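PDB 3QO8: serine--tRNA ligase, cytoplasmic from Candida albicans, which attaches serine to tRNA(Ser) in two steps, activating serine with ATP to seryl-adenylate and then passing it to the acceptor end of the tRNA. Local coordinates for residues A6-K11 against A37-W42; Q22-D27 against V112-V117. All blocks are in the same frame, centred on the assembly; numbering follows the deposited sequence.

Interaction 1 of 2, residues A6-K11 against A37-W42; sequences AFLVEK and AEYKEW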
ATOM      1  N   ALA A   6     -16.436 -21.708 -28.181  1.00 33.63           N
ATOM      2  CA  ALA A   6     -15.427 -22.752 -28.019  1.00 32.68           C
ATOM      3  C   ALA A   6     -16.042 -24.077 -27.572  1.00 24.97           C
ATOM      4  O   ALA A   6     -15.493 -25.143 -27.842  1.00 30.30           O
ATOM      5  CB  ALA A   6     -14.344 -22.309 -27.037  1.00 36.10           C
ATOM      6  N   PHE A   7     -17.171 -24.008 -26.878  1.00 23.81           N
ATOM      7  CA  PHE A   7     -17.833 -25.207 -26.354  1.00 29.70           C
ATOM      8  C   PHE A   7     -18.782 -25.836 -27.375  1.00 32.99           C
ATOM      9  O   PHE A   7     -19.327 -26.907 -27.144  1.00 27.90           O
ATOM     10  CB  PHE A   7     -18.630 -24.867 -25.085  1.00 29.37           C
ATOM     11  CG  PHE A   7     -17.780 -24.363 -23.948  1.00 30.77           C
ATOM     12  CD1 PHE A   7     -17.408 -25.211 -22.914  1.00 25.43           C
ATOM     13  CD2 PHE A   7     -17.353 -23.043 -23.918  1.00 27.05           C
ATOM     14  CE1 PHE A   7     -16.618 -24.759 -21.870  1.00 27.77           C
ATOM     15  CE2 PHE A   7     -16.564 -22.579 -22.881  1.00 25.55           C
ATOM     16  CZ  PHE A   7     -16.193 -23.441 -21.852  1.00 23.72           C
ATOM     17  N   LEU A   8     -18.989 -25.157 -28.497  1.00 33.21           N
ATOM     18  CA  LEU A   8     -20.072 -25.514 -29.415  1.00 30.89           C
ATOM     19  C   LEU A   8     -19.552 -26.022 -30.753  1.00 34.17           C
ATOM     20  O   LEU A   8     -19.069 -25.244 -31.581  1.00 33.81           O
ATOM     21  CB  LEU A   8     -20.987 -24.309 -29.623  1.00 31.41           C
ATOM     22  CG  LEU A   8     -21.492 -23.739 -28.293  1.00 28.74           C
ATOM     23  CD1 LEU A   8     -22.243 -22.428 -28.496  1.00 31.15           C
ATOM     24  CD2 LEU A   8     -22.356 -24.784 -27.582  1.00 33.42           C
ATOM     25  N   VAL A   9     -19.646 -27.332 -30.946  1.00 34.23           N
ATOM     26  CA  VAL A   9     -19.201 -27.970 -32.177  1.00 40.56           C
ATOM     27  C   VAL A   9     -19.851 -27.316 -33.391  1.00 41.16           C
ATOM     28  O   VAL A   9     -19.213 -27.120 -34.425  1.00 44.06           O
ATOM     29  CB  VAL A   9     -19.536 -29.480 -32.176  1.00 38.78           C
ATOM     30  CG1 VAL A   9     -19.817 -29.960 -33.573  1.00 46.99           C
ATOM     31  CG2 VAL A   9     -18.398 -30.267 -31.564  1.00 40.98           C
ATOM     32  N   GLU A  10     -21.125 -26.973 -33.252  1.00 36.90           N
ATOM     33  CA  GLU A  10     -21.893 -26.440 -34.370  1.00 48.55           C
ATOM     34  C   GLU A  10     -21.446 -25.023 -34.713  1.00 55.04           C
ATOM     35  O   GLU A  10     -21.768 -24.500 -35.780  1.00 61.20           O
ATOM     36  CB  GLU A  10     -23.389 -26.467 -34.047  1.00 52.03           C
ATOM     37  CG  GLU A  10     -23.789 -25.557 -32.881  1.00 59.91           C
ATOM     38  CD  GLU A  10     -23.738 -26.249 -31.518  1.00 62.35           C
ATOM     39  OE1 GLU A  10     -22.837 -27.094 -31.289  1.00 48.29           O
ATOM     40  OE2 GLU A  10     -24.612 -25.941 -30.676  1.00 64.32           O
ATOM     41  N   LYS A  11     -20.695 -24.409 -33.803  1.00 45.96           N
ATOM     42  CA  LYS A  11     -20.231 -23.042 -33.985  1.00 48.00           C
ATOM     43  C   LYS A  11     -18.744 -23.004 -34.304  1.00 52.59           C
ATOM     44  O   LYS A  11     -18.140 -21.934 -34.346  1.00 53.71           O
ATOM     45  CB  LYS A  11     -20.511 -22.216 -32.730  1.00 48.82           C
ATOM     46  CG  LYS A  11     -21.982 -21.978 -32.460  1.00 59.42           C
ATOM     47  CD  LYS A  11     -22.498 -20.797 -33.254  1.00 61.58           C
ATOM     48  CE  LYS A  11     -23.927 -20.463 -32.868  1.00 65.76           C
ATOM     49  NZ  LYS A  11     -24.366 -19.157 -33.433  1.00 69.05           N
ATOM     50  N   ALA A  37     -25.207 -28.122 -22.352  1.00 41.05           N
ATOM     51  CA  ALA A  37     -26.633 -28.337 -22.133  1.00 44.01           C
ATOM     52  C   ALA A  37     -27.339 -27.006 -21.881  1.00 51.53           C
ATOM     53  O   ALA A  37     -28.322 -26.663 -22.552  1.00 45.28           O
ATOM     54  CB  ALA A  37     -26.861 -29.299 -20.970  1.00 43.13           C
ATOM     55  N   GLU A  38     -26.824 -26.244 -20.922  1.00 51.70           N
ATOM     56  CA  GLU A  38     -27.426 -24.963 -20.582  1.00 49.25           C
ATOM     57  C   GLU A  38     -27.459 -24.023 -21.783  1.00 43.45           C
ATOM     58  O   GLU A  38     -28.408 -23.264 -21.960  1.00 36.90           O
ATOM     59  CB  GLU A  38     -26.708 -24.335 -19.389  1.00 57.16           C
ATOM     60  CG  GLU A  38     -26.643 -25.281 -18.195  1.00 75.81           C
ATOM     61  CD  GLU A  38     -26.462 -24.565 -16.871  1.00 92.64           C
ATOM     62  OE1 GLU A  38     -26.275 -23.328 -16.875  1.00 98.10           O
ATOM     63  OE2 GLU A  38     -26.515 -25.245 -15.824  1.00 97.37           O
ATOM     64  N   TYR A  39     -26.441 -24.085 -22.632  1.00 38.68           N
ATOM     65  CA  TYR A  39     -26.477 -23.267 -23.833  1.00 43.08           C
ATOM     66  C   TYR A  39     -27.682 -23.611 -24.713  1.00 40.05           C
ATOM     67  O   TYR A  39     -28.331 -22.727 -25.283  1.00 33.63           O
ATOM     68  CB  TYR A  39     -25.203 -23.410 -24.651  1.00 40.17           C
ATOM     69  CG  TYR A  39     -25.324 -22.697 -25.976  1.00 37.41           C
ATOM     70  CD1 TYR A  39     -25.123 -21.324 -26.065  1.00 38.51           C
ATOM     71  CD2 TYR A  39     -25.666 -23.390 -27.127  1.00 38.28           C
ATOM     72  CE1 TYR A  39     -25.243 -20.664 -27.266  1.00 43.14           C
ATOM     73  CE2 TYR A  39     -25.788 -22.740 -28.335  1.00 46.37           C
ATOM     74  CZ  TYR A  39     -25.575 -21.377 -28.400  1.00 49.42           C
ATOM     75  OH  TYR A  39     -25.696 -20.725 -29.603  1.00 54.58           O
ATOM     76  N   LYS A  40     -27.966 -24.901 -24.842  1.00 39.57           N
ATOM     77  CA  LYS A  40     -29.083 -25.326 -25.667  1.00 39.95           C
ATOM     78  C   LYS A  40     -30.405 -24.864 -25.071  1.00 39.81           C
ATOM     79  O   LYS A  40     -31.314 -24.470 -25.803  1.00 38.41           O
ATOM     80  CB  LYS A  40     -29.089 -26.841 -25.856  1.00 38.81           C
ATOM     81  CG  LYS A  40     -27.855 -27.382 -26.567  1.00 42.92           C
ATOM     82  CD  LYS A  40     -28.035 -28.836 -26.981  1.00 45.37           C
ATOM     83  CE  LYS A  40     -26.758 -29.375 -27.617  1.00 47.78           C
ATOM     84  NZ  LYS A  40     -26.794 -30.849 -27.795  1.00 61.05           N
ATOM     85  N   GLU A  41     -30.519 -24.921 -23.748  1.00 42.61           N
ATOM     86  CA  GLU A  41     -31.714 -24.409 -23.087  1.00 45.70           C
ATOM     87  C   GLU A  41     -31.856 -22.923 -23.368  1.00 39.05           C
ATOM     88  O   GLU A  41     -32.935 -22.436 -23.694  1.00 43.39           O
ATOM     89  CB  GLU A  41     -31.659 -24.676 -21.586  1.00 49.00           C
ATOM     90  CG  GLU A  41     -31.678 -26.154 -21.263  1.00 53.76           C
ATOM     91  CD  GLU A  41     -32.799 -26.889 -21.995  1.00 64.06           C
ATOM     92  OE1 GLU A  41     -33.895 -26.300 -22.152  1.00 63.14           O
ATOM     93  OE2 GLU A  41     -32.584 -28.053 -22.419  1.00 56.66           O
ATOM     94  N   TRP A  42     -30.752 -22.203 -23.257  1.00 35.19           N
ATOM     95  CA  TRP A  42     -30.767 -20.775 -23.523  1.00 35.46           C
ATOM     96  C   TRP A  42     -31.247 -20.485 -24.943  1.00 33.84           C
ATOM     97  O   TRP A  42     -32.101 -19.626 -25.152  1.00 37.28           O
ATOM     98  CB  TRP A  42     -29.380 -20.175 -23.290  1.00 35.85           C
ATOM     99  CG  TRP A  42     -29.344 -18.740 -23.614  1.00 40.49           C
ATOM    100  CD1 TRP A  42     -29.748 -17.709 -22.816  1.00 39.23           C
ATOM    101  CD2 TRP A  42     -28.910 -18.155 -24.844  1.00 49.83           C
ATOM    102  NE1 TRP A  42     -29.580 -16.517 -23.471  1.00 41.37           N
ATOM    103  CE2 TRP A  42     -29.068 -16.762 -24.718  1.00 53.94           C
ATOM    104  CE3 TRP A  42     -28.399 -18.673 -26.039  1.00 52.83           C
ATOM    105  CZ2 TRP A  42     -28.732 -15.877 -25.744  1.00 59.55           C
ATOM    106  CZ3 TRP A  42     -28.064 -17.794 -27.056  1.00 53.57           C
ATOM    107  CH2 TRP A  42     -28.234 -16.413 -26.902  1.00 57.62           C
TER
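Leu8 and Tyr39 make the apolar part of this contact. Leu8 lays a methyl group on one face of the Tyr39 ring. Its CD1 sits 3.5 Å from the centroid of the Tyr39 ring and only 11° off the ring normal, a CH-pi contact over the centre. The second methyl reaches the same ring nearer its root, with Leu8 CD2 3.6 Å from Tyr39 CD2. The two side chains cross at about a right angle, and both branches of the leucine are used. Tyr39 carries CG anti to its own N (chi1 173°), which sends the ring out from the helix toward the N-terminal loop.

The looser contacts gather round the phenol end. Lys11 bends at chi2 and crosses the tyrosine, and its CE lies 3.7 Å from Tyr39 OH. Glu10 runs past the ring in the opposite direction, its carboxylate plane 67° from the ring plane; Glu10 OE2 stays 4.1 Å from Tyr39 CE2. Glu10 OE2 and Lys40 NZ carry opposite charges but are 6.1 Å apart, so any attraction is long-range.

Within the loop, Lys11 N bonds to Leu8 O at 2.9 Å and closes the turn that carries all three residues. Helix 30-65 pairs with helix 74-107, as Trp42 NE1 bonding to Glu94 OE2 reflects, in the long antiparallel helical arm of seryl-tRNA synthetases.

The contact thus packs the N-terminal loop on the base of this tRNA-binding arm. Its chemistry is apolar at the buried leucine and ring, with the charged chains at the exposed margin adding little directed bonding.

Interaction 2 of 2, residues Q22-D27 against V112-V117; sequences QKKRGD and VHESVV
Lys24 turns CG anti to its carbonyl carbon (chi1 -65°) and is extended beyond it, so its ammonium reaches the 112-117 loop. Glu114 instead folds its chain at chi2 (-67°), which brings the carboxylate back to that ammonium. Lys24 NZ and Glu114 OE1 form a salt bridge at 3.4 Å. The hydrogen bond within it is weak, and the two side chains cross at about a right angle.

Two waters carry further bonds from the ammonium. One molecule accepts from Lys24 NZ at 2.7 Å and donates to His113 O and Val116 O. A second accepts from Lys24 NZ at 2.9 Å and donates to Val112 O. The ammonium is therefore linked to three backbone carbonyls through water, with no direct hydrogen bond to any of the three. Two of these carbonyls belong to the ends of the type I turn from His113 to Val116, closed by Val116 N to His113 O at 2.9 Å.

Arg25 meets the loop at Val112. Val112 CG2 lies over one face of the guanidinium, 3.8 Å from Arg25 NE. Its nitrogens bond to backbone carbonyls: Arg25 NH2 to Asn110 O and Arg25 NH1 to Asn345 O. These bonds probably fix how the group is turned, with its face to the valine.

The helix ends just beyond, in a Schellman motif. Gly26 takes positive phi, Gly26 N bonds to Lys23 O, and Asp27 N bonds to Gln22 O at 2.8 Å.

Two neighbouring cations thus tie the end of helix 15-25 to the loop leading from helix 74-107 toward strand 126-131. The ammonium reaches that loop through water and a weak ion pair, whereas the buried guanidinium is held by carbonyls and covered on one face by a methyl group.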
ATOM      1  N   GLN A  22      -9.267 -29.576 -19.133  1.00 29.33           N
ATOM      2  CA  GLN A  22      -9.771 -29.689 -17.760  1.00 30.62           C
ATOM      3  C   GLN A  22      -9.118 -30.862 -17.030  1.00 31.31           C
ATOM      4  O   GLN A  22      -8.765 -30.769 -15.852  1.00 32.53           O
ATOM      5  CB  GLN A  22     -11.291 -29.847 -17.757  1.00 28.52           C
ATOM      6  CG  GLN A  22     -12.046 -28.544 -18.100  1.00 28.56           C
ATOM      7  CD  GLN A  22     -11.759 -27.435 -17.109  1.00 33.45           C
ATOM      8  OE1 GLN A  22     -10.901 -26.585 -17.340  1.00 34.89           O
ATOM      9  NE2 GLN A  22     -12.471 -27.444 -15.992  1.00 39.30           N
ATOM     10  N   LYS A  23      -8.966 -31.964 -17.750  1.00 31.69           N
ATOM     11  CA  LYS A  23      -8.372 -33.173 -17.195  1.00 39.09           C
ATOM     12  C   LYS A  23      -6.918 -32.922 -16.817  1.00 37.88           C
ATOM     13  O   LYS A  23      -6.489 -33.264 -15.713  1.00 40.42           O
ATOM     14  CB  LYS A  23      -8.473 -34.308 -18.212  1.00 43.08           C
ATOM     15  CG  LYS A  23      -8.536 -35.701 -17.611  1.00 60.59           C
ATOM     16  CD  LYS A  23      -9.117 -36.667 -18.633  1.00 72.79           C
ATOM     17  CE  LYS A  23     -10.375 -36.067 -19.266  1.00 79.76           C
ATOM     18  NZ  LYS A  23     -10.955 -36.902 -20.357  1.00 81.38           N
ATOM     19  N   LYS A  24      -6.165 -32.311 -17.729  1.00 31.82           N
ATOM     20  CA  LYS A  24      -4.776 -31.935 -17.454  1.00 31.51           C
ATOM     21  C   LYS A  24      -4.662 -31.032 -16.233  1.00 35.35           C
ATOM     22  O   LYS A  24      -3.698 -31.120 -15.476  1.00 29.98           O
ATOM     23  CB  LYS A  24      -4.164 -31.223 -18.658  1.00 28.45           C
ATOM     24  CG  LYS A  24      -4.026 -32.089 -19.888  1.00 32.44           C
ATOM     25  CD  LYS A  24      -3.233 -31.366 -20.946  1.00 33.41           C
ATOM     26  CE  LYS A  24      -3.284 -32.083 -22.273  1.00 35.46           C
ATOM     27  NZ  LYS A  24      -2.659 -31.208 -23.310  1.00 41.54           N
ATOM     28  N   ARG A  25      -5.649 -30.158 -16.060  1.00 32.32           N
ATOM     29  CA  ARG A  25      -5.650 -29.186 -14.973  1.00 33.69           C
ATOM     30  C   ARG A  25      -5.974 -29.850 -13.640  1.00 36.98           C
ATOM     31  O   ARG A  25      -5.703 -29.295 -12.576  1.00 36.19           O
ATOM     32  CB  ARG A  25      -6.676 -28.071 -15.250  1.00 30.32           C
ATOM     33  CG  ARG A  25      -6.192 -26.987 -16.212  1.00 25.12           C
ATOM     34  CD  ARG A  25      -7.221 -25.842 -16.383  1.00 24.80           C
ATOM     35  NE  ARG A  25      -6.652 -24.824 -17.257  1.00 23.56           N
ATOM     36  CZ  ARG A  25      -5.772 -23.920 -16.844  1.00 21.89           C
ATOM     37  NH1 ARG A  25      -5.392 -23.892 -15.566  1.00 24.47           N
ATOM     38  NH2 ARG A  25      -5.266 -23.052 -17.701  1.00 24.04           N
ATOM     39  N   GLY A  26      -6.568 -31.037 -13.707  1.00 35.05           N
ATOM     40  CA  GLY A  26      -7.107 -31.674 -12.521  1.00 37.78           C
ATOM     41  C   GLY A  26      -8.414 -31.017 -12.105  1.00 41.43           C
ATOM     42  O   GLY A  26      -8.801 -31.072 -10.939  1.00 45.03           O
ATOM     43  N   ASP A  27      -9.092 -30.386 -13.061  1.00 40.53           N
ATOM     44  CA  ASP A  27     -10.360 -29.711 -12.790  1.00 39.38           C
ATOM     45  C   ASP A  27     -11.547 -30.446 -13.416  1.00 40.95           C
ATOM     46  O   ASP A  27     -11.376 -31.404 -14.166  1.00 36.52           O
ATOM     47  CB  ASP A  27     -10.328 -28.258 -13.287  1.00 34.61           C
ATOM     48  CG  ASP A  27      -9.331 -27.398 -12.534  1.00 44.03           C
ATOM     49  OD1 ASP A  27      -8.834 -27.836 -11.472  1.00 51.57           O
ATOM     50  OD2 ASP A  27      -9.052 -26.271 -13.003  1.00 39.47           O
ATOM     51  N   VAL A 112      -4.975 -25.451 -21.806  1.00 19.28           N
ATOM     52  CA  VAL A 112      -3.563 -25.723 -21.592  1.00 30.54           C
ATOM     53  C   VAL A 112      -2.841 -26.007 -22.905  1.00 29.73           C
ATOM     54  O   VAL A 112      -3.240 -26.874 -23.681  1.00 26.08           O
ATOM     55  CB  VAL A 112      -3.344 -26.900 -20.634  1.00 28.36           C
ATOM     56  CG1 VAL A 112      -1.860 -27.146 -20.471  1.00 23.56           C
ATOM     57  CG2 VAL A 112      -4.001 -26.601 -19.295  1.00 29.68           C
ATOM     58  N   HIS A 113      -1.770 -25.262 -23.134  1.00 25.22           N
ATOM     59  CA  HIS A 113      -0.997 -25.385 -24.352  1.00 25.63           C
ATOM     60  C   HIS A 113      -0.430 -26.799 -24.474  1.00 29.56           C
ATOM     61  O   HIS A 113       0.023 -27.394 -23.492  1.00 22.45           O
ATOM     62  CB  HIS A 113       0.116 -24.343 -24.363  1.00 27.00           C
ATOM     63  CG  HIS A 113       0.810 -24.214 -25.680  1.00 36.50           C
ATOM     64  ND1 HIS A 113       2.057 -24.750 -25.918  1.00 42.43           N
ATOM     65  CD2 HIS A 113       0.429 -23.619 -26.835  1.00 36.88           C
ATOM     66  CE1 HIS A 113       2.420 -24.481 -27.159  1.00 40.14           C
ATOM     67  NE2 HIS A 113       1.453 -23.795 -27.736  1.00 38.78           N
ATOM     68  N   GLU A 114      -0.482 -27.340 -25.685  1.00 29.11           N
ATOM     69  CA  GLU A 114      -0.044 -28.715 -25.939  1.00 32.10           C
ATOM     70  C   GLU A 114       1.378 -29.030 -25.498  1.00 38.21           C
ATOM     71  O   GLU A 114       1.724 -30.192 -25.289  1.00 41.29           O
ATOM     72  CB  GLU A 114      -0.205 -29.053 -27.421  1.00 31.12           C
ATOM     73  CG  GLU A 114      -1.650 -29.240 -27.844  1.00 42.66           C
ATOM     74  CD  GLU A 114      -2.287 -30.462 -27.206  1.00 61.40           C
ATOM     75  OE1 GLU A 114      -1.555 -31.250 -26.566  1.00 70.84           O
ATOM     76  OE2 GLU A 114      -3.520 -30.637 -27.346  1.00 60.83           O
ATOM     77  N   SER A 115       2.209 -28.009 -25.362  1.00 34.28           N
ATOM     78  CA  SER A 115       3.598 -28.237 -24.992  1.00 36.27           C
ATOM     79  C   SER A 115       3.788 -28.415 -23.485  1.00 38.05           C
ATOM     80  O   SER A 115       4.871 -28.772 -23.049  1.00 40.35           O
ATOM     81  CB  SER A 115       4.482 -27.100 -25.486  1.00 26.67           C
ATOM     82  OG  SER A 115       4.284 -25.937 -24.699  1.00 33.82           O
ATOM     83  N   VAL A 116       2.747 -28.157 -22.697  1.00 32.03           N
ATOM     84  CA  VAL A 116       2.839 -28.257 -21.241  1.00 26.11           C
ATOM     85  C   VAL A 116       2.760 -29.710 -20.759  1.00 30.14           C
ATOM     86  O   VAL A 116       1.906 -30.468 -21.210  1.00 27.84           O
ATOM     87  CB  VAL A 116       1.735 -27.414 -20.543  1.00 25.05           C
ATOM     88  CG1 VAL A 116       1.756 -27.621 -19.027  1.00 21.27           C
ATOM     89  CG2 VAL A 116       1.903 -25.916 -20.874  1.00 22.69           C
ATOM     90  N   VAL A 117       3.657 -30.092 -19.850  1.00 27.26           N
ATOM     91  CA  VAL A 117       3.639 -31.432 -19.264  1.00 27.65           C
ATOM     92  C   VAL A 117       2.339 -31.683 -18.509  1.00 27.68           C
ATOM     93  O   VAL A 117       1.936 -30.878 -17.677  1.00 27.46           O
ATOM     94  CB  VAL A 117       4.827 -31.650 -18.300  1.00 27.72           C
ATOM     95  CG1 VAL A 117       4.668 -32.969 -17.527  1.00 28.96           C
ATOM     96  CG2 VAL A 117       6.133 -31.638 -19.070  1.00 27.34           C
TER
HETATM   97  O   HOH W   1      -0.348 -30.070 -22.527  1.00 30.47           O
HETATM   98  O   HOH W   2      -4.650 -29.060 -23.182  1.00 33.03           O

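In the fold
Both contacts tie the start of the chain to segments further along it. Interaction 1 joins the loop before helix 15-25 to helix 30-65; interaction 2 joins the end of helix 15-25 to the loop after helix 74-107. Their segments alternate along the chain. Their centres are 22 Å apart and their nearest atoms about 7 Å apart, without touching. Interaction 2 lies nearer the catalytic core: Lys24 O bonds to Ser341 OG. The Arg25 side chain is about 4 Å from a bound magnesium ion, which it is not known to coordinate, and about 14 Å from a bound seryl-sulfamoyl adenosine. Neither contact lies in the serine or ATP site.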